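Local coordinates for protein alginate lyase (Chitinophaga sp. MD30, PDB 6KCW) that cleaves alginate as a polysaccharide lyase of family 36, a reaction of the beta-elimination type, at residues Phe27-Trp33 with Leu60-Asp65. Numbering follows the deposited sequence.
Sequences FGNAGGW and LISNID
The loop of Asn29 to Trp33 runs antiparallel to strand residues 60-65, with Gly32 CA 4.8 Å from Ser62 CA and Ala30 CA nearest Ile64 CA. No backbone hydrogen bond links the two segments. Instead, the carboxamide of Asn29 grips the backbone of Asp65 at both ends. OD1 of Asn29 accepts Asp65 N at 2.8 Å, in the carbonyl plane and on a lone pair, though the hydrogen bond is bent (N-H...O 140°). ND2 of Asn29 gives a straighter bond to Asp65 O, 2.9 Å and 167°, with Asp65 O almost in the amide plane of Asn29. CG of Asn29 sits between its backbone N and carbonyl carbon (chi1 68°), which turns the amide onto the strand. The two bonds fix the rotation of the amide, and ND2 also reaches Ala1 O. Replacing Asn29 with an alanine is likely to leave Asp65 N and O without these mates and the loop less firmly tied. At the other end, Leu60 lies against one face of Trp33, whose NE1 bonds to Ser38 OG. Leu60 CD1 makes a CH-pi contact 4.0 Å from the centroid of the five-membered ring, while CD2 packs on the benzo part. Ile64 CG1 touches Phe27 CD1 obliquely at 4.0 Å. At Gly32, a CB on this backbone would clash with Ile61 O, so glycine fits here. The fold's two antiparallel sheets are consistent with a concanavalin-like beta-sandwich. The loop, between helix 20-27 and strand 38-41, flanks strand 60-69, which pairs antiparallel with strand 206-215, while Phe27 also packs on Leu6 and Ile8 of strand 5-8.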
# COMPACT_ATOMS: atom_id res chain seq x y z
N PHE A 27 10.72 -10.24 -5.88
CA PHE A 27 9.40 -9.89 -6.28
C PHE A 27 9.10 -10.33 -7.68
O PHE A 27 7.98 -10.43 -8.05
CB PHE A 27 9.23 -8.39 -6.19
CG PHE A 27 9.19 -7.87 -4.79
CD1 PHE A 27 8.01 -7.74 -4.13
CD2 PHE A 27 10.32 -7.45 -4.18
CE1 PHE A 27 7.96 -7.24 -2.88
CE2 PHE A 27 10.29 -6.96 -2.92
CZ PHE A 27 9.11 -6.85 -2.26
N GLY A 28 10.12 -10.57 -8.47
CA GLY A 28 9.92 -10.98 -9.84
C GLY A 28 10.08 -9.79 -10.74
O GLY A 28 10.63 -9.88 -11.78
N ASN A 29 9.60 -8.66 -10.30
CA ASN A 29 9.73 -7.44 -11.04
C ASN A 29 9.51 -6.30 -10.08
O ASN A 29 8.80 -6.48 -9.14
CB ASN A 29 8.83 -7.41 -12.28
CG ASN A 29 7.37 -7.35 -11.95
OD1 ASN A 29 6.84 -6.30 -11.74
ND2 ASN A 29 6.72 -8.48 -11.95
N ALA A 30 10.15 -5.16 -10.31
CA ALA A 30 10.06 -3.97 -9.45
C ALA A 30 10.62 -2.80 -10.23
O ALA A 30 11.79 -2.54 -10.14
CB ALA A 30 10.87 -4.17 -8.20
N GLY A 31 9.79 -2.09 -10.97
CA GLY A 31 10.30 -1.09 -11.88
C GLY A 31 10.40 0.35 -11.41
O GLY A 31 10.34 1.28 -12.22
N GLY A 32 10.56 0.56 -10.11
CA GLY A 32 10.77 1.92 -9.64
C GLY A 32 11.81 2.01 -8.54
O GLY A 32 12.02 3.08 -7.96
N TRP A 33 12.47 0.89 -8.28
CA TRP A 33 13.26 0.75 -7.07
C TRP A 33 14.43 1.72 -7.02
O TRP A 33 15.12 1.94 -8.02
CB TRP A 33 13.76 -0.69 -6.94
CG TRP A 33 13.84 -1.12 -5.54
CD1 TRP A 33 14.87 -0.91 -4.68
CD2 TRP A 33 12.84 -1.85 -4.82
NE1 TRP A 33 14.58 -1.48 -3.46
CE2 TRP A 33 13.33 -2.05 -3.51
CE3 TRP A 33 11.58 -2.35 -5.14
CZ2 TRP A 33 12.61 -2.73 -2.53
CZ3 TRP A 33 10.86 -3.03 -4.16
CH2 TRP A 33 11.38 -3.21 -2.88
N LEU A 60 9.90 5.43 -1.76
CA LEU A 60 10.07 4.28 -2.65
C LEU A 60 8.70 3.84 -3.13
O LEU A 60 7.86 3.42 -2.32
CB LEU A 60 10.82 3.15 -1.93
CG LEU A 60 10.84 1.78 -2.62
CD1 LEU A 60 11.72 1.81 -3.84
CD2 LEU A 60 11.32 0.71 -1.66
N ILE A 61 8.48 3.94 -4.43
CA ILE A 61 7.16 3.79 -5.05
C ILE A 61 7.31 2.80 -6.19
O ILE A 61 7.76 3.17 -7.29
CB ILE A 61 6.58 5.12 -5.55
CG1 ILE A 61 6.49 6.14 -4.41
CG2 ILE A 61 5.21 4.90 -6.21
CD1 ILE A 61 5.73 7.40 -4.84
N SER A 62 6.97 1.53 -5.95
CA SER A 62 7.12 0.49 -6.95
C SER A 62 5.79 -0.23 -7.15
O SER A 62 5.05 -0.46 -6.19
CB SER A 62 8.22 -0.52 -6.56
OG SER A 62 8.58 -1.34 -7.66
N ASN A 63 5.50 -0.57 -8.39
CA ASN A 63 4.33 -1.36 -8.75
C ASN A 63 4.81 -2.71 -9.24
O ASN A 63 5.50 -2.79 -10.26
CB ASN A 63 3.50 -0.65 -9.82
CG ASN A 63 3.16 0.76 -9.42
OD1 ASN A 63 2.63 0.99 -8.34
ND2 ASN A 63 3.48 1.73 -10.29
N ILE A 64 4.47 -3.77 -8.52
CA ILE A 64 4.90 -5.12 -8.89
C ILE A 64 3.81 -5.75 -9.74
O ILE A 64 2.71 -6.03 -9.26
CB ILE A 64 5.22 -5.98 -7.67
CG1 ILE A 64 6.31 -5.35 -6.82
CG2 ILE A 64 5.68 -7.34 -8.14
CD1 ILE A 64 5.81 -4.47 -5.71
N ASP A 65 4.13 -5.98 -11.00
CA ASP A 65 3.26 -6.70 -11.93
C ASP A 65 2.98 -8.11 -11.43
O ASP A 65 3.89 -8.94 -11.30
CB ASP A 65 3.97 -6.73 -13.28
CG ASP A 65 3.04 -6.95 -14.43
OD1 ASP A 65 1.88 -7.34 -14.20
OD2 ASP A 65 3.50 -6.73 -15.57